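Local coordinates for protein anti-sigma-I factor RsgI3 (Clostridium thermocellum, PDB 6QE7) that probably acts as a membrane-bound anti-sigma factor that holds SigI3 inactive, its extracellular tandem PA14 domains, the part present here, binding pectin and related plant cell-wall polysaccharides, at residues A156-D161 against I176-D181; I256-C261 against A267-L272. All blocks are in the same frame, centred on the assembly; numbering follows the deposited sequence.

Contact 1: residues A156-D161 against I176-D181; sequences AEYYGD and INFNWD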
# COMPACT_ATOMS: atom_id res chain seq x y z
N ALA A 156 -6.32 -16.79 4.11
CA ALA A 156 -6.02 -18.21 3.94
C ALA A 156 -7.31 -18.88 3.52
O ALA A 156 -8.36 -18.61 4.15
CB ALA A 156 -5.47 -18.79 5.22
N GLU A 157 -7.23 -19.63 2.43
CA GLU A 157 -8.24 -20.64 2.08
C GLU A 157 -7.66 -22.02 2.40
O GLU A 157 -6.58 -22.39 1.84
CB GLU A 157 -8.63 -20.44 0.63
CG GLU A 157 -8.88 -18.99 0.24
CD GLU A 157 -8.84 -18.81 -1.28
OE1 GLU A 157 -7.74 -18.80 -1.85
OE2 GLU A 157 -9.91 -18.80 -1.91
N TYR A 158 -8.39 -22.79 3.23
CA TYR A 158 -8.03 -24.20 3.57
C TYR A 158 -8.85 -25.18 2.74
O TYR A 158 -10.07 -25.04 2.68
CB TYR A 158 -8.20 -24.45 5.05
CG TYR A 158 -7.14 -23.76 5.83
CD1 TYR A 158 -7.10 -22.39 5.94
CD2 TYR A 158 -6.14 -24.47 6.44
CE1 TYR A 158 -6.13 -21.76 6.70
CE2 TYR A 158 -5.13 -23.86 7.15
CZ TYR A 158 -5.10 -22.48 7.25
OH TYR A 158 -4.06 -21.86 7.93
N TYR A 159 -8.18 -26.13 2.11
CA TYR A 159 -8.82 -27.14 1.24
C TYR A 159 -8.74 -28.53 1.84
O TYR A 159 -7.71 -28.88 2.46
CB TYR A 159 -8.20 -27.10 -0.16
CG TYR A 159 -8.47 -25.81 -0.87
CD1 TYR A 159 -7.64 -24.73 -0.66
CD2 TYR A 159 -9.59 -25.65 -1.66
CE1 TYR A 159 -7.86 -23.52 -1.31
CE2 TYR A 159 -9.80 -24.46 -2.35
CZ TYR A 159 -8.95 -23.39 -2.13
OH TYR A 159 -9.09 -22.20 -2.72
N GLY A 160 -9.76 -29.34 1.54
CA GLY A 160 -9.87 -30.75 1.97
C GLY A 160 -9.32 -31.73 0.95
O GLY A 160 -9.68 -32.90 0.99
N ASP A 161 -8.32 -31.32 0.18
CA ASP A 161 -7.57 -32.25 -0.70
C ASP A 161 -6.19 -31.66 -0.96
O ASP A 161 -5.95 -30.52 -0.54
CB ASP A 161 -8.39 -32.40 -1.98
CG ASP A 161 -8.66 -31.04 -2.64
OD1 ASP A 161 -7.68 -30.35 -3.02
OD2 ASP A 161 -9.85 -30.65 -2.73
N ILE A 176 2.75 -16.99 8.28
CA ILE A 176 2.90 -18.36 7.73
C ILE A 176 4.00 -18.99 8.56
O ILE A 176 5.20 -18.84 8.24
CB ILE A 176 3.16 -18.37 6.22
CG1 ILE A 176 2.09 -17.60 5.45
CG2 ILE A 176 3.28 -19.83 5.72
CD1 ILE A 176 2.30 -17.61 3.98
N ASN A 177 3.57 -19.61 9.65
CA ASN A 177 4.48 -20.20 10.65
C ASN A 177 3.75 -21.32 11.38
O ASN A 177 3.23 -21.07 12.49
CB ASN A 177 4.91 -19.14 11.67
CG ASN A 177 6.07 -19.63 12.50
OD1 ASN A 177 6.62 -20.72 12.26
ND2 ASN A 177 6.38 -18.87 13.54
N PHE A 178 3.61 -22.46 10.74
CA PHE A 178 2.74 -23.56 11.23
C PHE A 178 3.55 -24.84 11.34
O PHE A 178 4.31 -25.23 10.40
CB PHE A 178 1.51 -23.70 10.34
CG PHE A 178 0.52 -22.57 10.46
CD1 PHE A 178 -0.27 -22.45 11.59
CD2 PHE A 178 0.41 -21.61 9.46
CE1 PHE A 178 -1.23 -21.46 11.67
CE2 PHE A 178 -0.52 -20.58 9.55
CZ PHE A 178 -1.32 -20.49 10.68
N ASN A 179 3.51 -25.41 12.54
CA ASN A 179 3.95 -26.79 12.85
C ASN A 179 2.67 -27.52 13.28
O ASN A 179 2.24 -27.37 14.46
CB ASN A 179 5.08 -26.77 13.87
CG ASN A 179 5.44 -28.16 14.38
OD1 ASN A 179 5.60 -29.12 13.63
ND2 ASN A 179 5.62 -28.26 15.68
N TRP A 180 1.97 -28.16 12.36
CA TRP A 180 0.67 -28.78 12.70
C TRP A 180 0.85 -30.17 13.34
O TRP A 180 0.04 -30.47 14.24
CB TRP A 180 -0.25 -28.81 11.51
CG TRP A 180 -0.84 -27.47 11.22
CD1 TRP A 180 -1.59 -26.69 12.05
CD2 TRP A 180 -0.70 -26.74 10.00
NE1 TRP A 180 -1.95 -25.54 11.41
CE2 TRP A 180 -1.45 -25.57 10.14
CE3 TRP A 180 -0.01 -26.98 8.80
CZ2 TRP A 180 -1.52 -24.63 9.11
CZ3 TRP A 180 -0.09 -26.05 7.79
CH2 TRP A 180 -0.85 -24.90 7.94
N ASP A 181 1.92 -30.92 13.05
CA ASP A 181 2.45 -31.90 14.05
C ASP A 181 1.40 -32.99 14.26
O ASP A 181 1.11 -33.25 15.45
CB ASP A 181 2.62 -31.29 15.45
CG ASP A 181 4.01 -31.24 16.07
OD1 ASP A 181 5.01 -31.56 15.37
OD2 ASP A 181 4.08 -30.84 17.26
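Tyr158 sends its phenol across to two aromatic side chains of 176-181, and its hydroxyl end does most of the touching. Tyr158 OH lies 3.9 Å from Trp180 CZ2, and the ring carbon Tyr158 CE2 is 4.2 Å from the same indole atom. The two side chains approach from opposite directions, and in this pair the tyrosine and the indole meet edge against edge, each near the plane of the other. Phe178 is met at a slant: its CE2 comes 4.1 Å from Tyr158 OH. The phenyl ring of Phe178 and the indole of Trp180, two residues apart on one side of their segment, also lie against each other, with Trp180 CZ2 3.2 Å above the phenyl plane and displaced toward its rim. The CB of Tyr158 already heads toward 176-181, and a chi1 of -72° sets CG opposite the carbonyl carbon, beside the backbone N; Phe178 and Trp180 adopt the same first torsion. The contact belongs to the second PA14 domain, a beta-sandwich, and it bridges the two sheets: strand 154-159 lies in one, the short strand 177-179 in the other. Burial is modest, 81 Å² over both segments, since the touch is made by ring rims. From the neighbouring strand 167-173, Phe169 stacks on the phenol and Arg171 makes a cation-pi contact with it, while the Trp180 side chain also packs against Pro185, Ala267 and Ile269.

Contact 2: residues I256-C261 against A267-L272; sequences IKVEYC and AFIKLL
The Tyr260 ring carries Ile269 over one face and has Ala267 at its edge. Ile269 CB sits 4.2 Å from the ring centroid and 20° off the ring normal, a CH-pi contact displaced toward the rim. The two side chains slide past each other in opposite directions, which brings Ile269 CD1 back to 3.6 Å from Tyr260 CB, so the isoleucine follows the tyrosine from its ring to the root of its side chain. At the edge, near the ring plane, Ala267 CB lies 4.2 Å from Tyr260 CE2. A chi1 of 176° swings CG of Tyr260 opposite the backbone N, and the ring reaches far enough for its hydroxyl to meet the main chain of the facing segment. There Phe268 N donates a weak hydrogen bond to Tyr260 OH, long at 3.4 Å yet nearly straight at 166°. Farther along, the contact is purely aliphatic. Leu271 CD2 meets Ile256 CD1 tip to tip at 3.7 Å, and the same methyl passes Val258 CG2 at 4.0 Å on a slanting course. Ile256, Val258 and Tyr260 thus present one face of their strand to Ile269 and Leu271. Trp198 adds to this layer beside Val258 and Tyr260, and Val220 packs on Ile269. All seven touching residues are buried. The strand segments run antiparallel, but their axes come no closer than 8.7 Å, too far for backbone pairing; they belong to different sheets, and the apolar side chains between them make up part of the hydrophobic core of a face-to-face beta-sandwich, the architecture of the PA14 domain.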
# COMPACT_ATOMS: atom_id res chain seq x y z
N ILE A 256 1.39 -10.99 -2.59
CA ILE A 256 2.03 -12.24 -2.15
C ILE A 256 0.96 -13.34 -2.28
O ILE A 256 -0.18 -13.10 -1.87
CB ILE A 256 2.61 -12.13 -0.72
CG1 ILE A 256 3.18 -13.49 -0.28
CG2 ILE A 256 1.59 -11.61 0.29
CD1 ILE A 256 3.95 -13.53 1.03
N LYS A 257 1.35 -14.47 -2.84
CA LYS A 257 0.58 -15.74 -2.84
C LYS A 257 1.53 -16.84 -2.41
O LYS A 257 2.71 -16.88 -2.89
CB LYS A 257 -0.09 -15.98 -4.19
CG LYS A 257 -0.99 -17.22 -4.22
CD LYS A 257 -1.97 -17.26 -5.43
CE LYS A 257 -1.23 -17.23 -6.75
NZ LYS A 257 -2.13 -17.43 -7.91
N VAL A 258 1.06 -17.64 -1.46
CA VAL A 258 1.74 -18.86 -0.98
C VAL A 258 0.71 -20.00 -1.05
O VAL A 258 -0.45 -19.85 -0.55
CB VAL A 258 2.34 -18.70 0.44
CG1 VAL A 258 3.04 -19.98 0.94
CG2 VAL A 258 3.37 -17.60 0.49
N GLU A 259 1.15 -21.11 -1.64
CA GLU A 259 0.37 -22.38 -1.73
C GLU A 259 1.19 -23.52 -1.08
O GLU A 259 2.43 -23.62 -1.27
CB GLU A 259 -0.07 -22.67 -3.18
CG GLU A 259 -1.18 -21.78 -3.74
CD GLU A 259 -1.55 -21.91 -5.22
OE1 GLU A 259 -0.81 -22.58 -5.98
OE2 GLU A 259 -2.53 -21.28 -5.63
N TYR A 260 0.49 -24.34 -0.31
CA TYR A 260 1.05 -25.48 0.46
C TYR A 260 0.16 -26.70 0.22
O TYR A 260 -1.06 -26.62 0.32
CB TYR A 260 1.07 -25.20 1.97
CG TYR A 260 1.54 -26.36 2.80
CD1 TYR A 260 2.83 -26.83 2.63
CD2 TYR A 260 0.75 -27.03 3.71
CE1 TYR A 260 3.32 -27.90 3.35
CE2 TYR A 260 1.20 -28.16 4.39
CZ TYR A 260 2.50 -28.59 4.22
OH TYR A 260 3.06 -29.67 4.88
N CYS A 261 0.77 -27.84 -0.02
CA CYS A 261 0.03 -29.11 -0.01
C CYS A 261 0.78 -30.11 0.89
O CYS A 261 1.98 -30.18 0.93
CB CYS A 261 -0.27 -29.57 -1.42
SG CYS A 261 1.18 -30.07 -2.39
N ALA A 267 2.09 -32.03 9.13
CA ALA A 267 2.13 -30.84 8.24
C ALA A 267 2.98 -29.76 8.92
O ALA A 267 2.86 -29.57 10.14
CB ALA A 267 0.76 -30.33 7.93
N PHE A 268 3.74 -29.03 8.13
CA PHE A 268 4.64 -27.95 8.60
C PHE A 268 4.84 -27.00 7.44
O PHE A 268 5.21 -27.50 6.39
CB PHE A 268 5.99 -28.54 9.00
CG PHE A 268 6.98 -27.68 9.72
CD1 PHE A 268 7.79 -26.80 9.03
CD2 PHE A 268 7.16 -27.80 11.10
CE1 PHE A 268 8.73 -26.02 9.70
CE2 PHE A 268 8.11 -27.04 11.77
CZ PHE A 268 8.91 -26.17 11.07
N ILE A 269 4.68 -25.71 7.66
CA ILE A 269 5.19 -24.69 6.70
C ILE A 269 5.52 -23.38 7.43
O ILE A 269 4.66 -22.84 8.20
CB ILE A 269 4.19 -24.51 5.55
CG1 ILE A 269 4.69 -23.44 4.55
CG2 ILE A 269 2.82 -24.22 6.15
CD1 ILE A 269 3.89 -23.34 3.34
N LYS A 270 6.74 -22.89 7.23
CA LYS A 270 7.20 -21.52 7.66
C LYS A 270 7.58 -20.75 6.40
O LYS A 270 8.15 -21.40 5.52
CB LYS A 270 8.41 -21.61 8.60
CG LYS A 270 8.18 -22.21 9.99
CD LYS A 270 9.47 -22.52 10.77
CE LYS A 270 9.32 -22.68 12.28
NZ LYS A 270 8.03 -23.28 12.72
N LEU A 271 7.28 -19.43 6.33
CA LEU A 271 7.80 -18.50 5.27
C LEU A 271 8.73 -17.53 5.98
O LEU A 271 8.30 -16.93 7.00
CB LEU A 271 6.66 -17.78 4.52
CG LEU A 271 7.08 -16.75 3.47
CD1 LEU A 271 7.67 -17.43 2.24
CD2 LEU A 271 5.94 -15.86 3.08
N LEU A 272 9.99 -17.56 5.58
CA LEU A 272 11.03 -16.68 6.13
C LEU A 272 11.47 -15.71 5.05
O LEU A 272 11.36 -16.06 3.88
CB LEU A 272 12.20 -17.57 6.55
CG LEU A 272 11.77 -18.65 7.55
CD1 LEU A 272 11.73 -20.03 6.88
CD2 LEU A 272 12.67 -18.64 8.78

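How the contacts relate
Contacts 1 and 2 are two samples of one sandwich interior in the second PA14 domain, with centres about 8 Å apart. Each joins the same two sheets, strands 154-159 and 254-263 lying in one and strands 177-179 and 268-274 in the other. The latter two are antiparallel neighbours, joined by probable hydrogen bonds from Phe178 N to Ile269 O and from Trp180 N to Ala267 O, both 2.8 Å. The two contacts also meet across the interior, where Ile176 CD1 of contact 1 lies 3.7 Å from Val258 CG2 of contact 2. Along the chain, contact 1 closes before contact 2 opens. The calcium ions are bound through residues such as Asn12 and Asp69 of the first PA14 domain, so neither contact supplies a metal ligand.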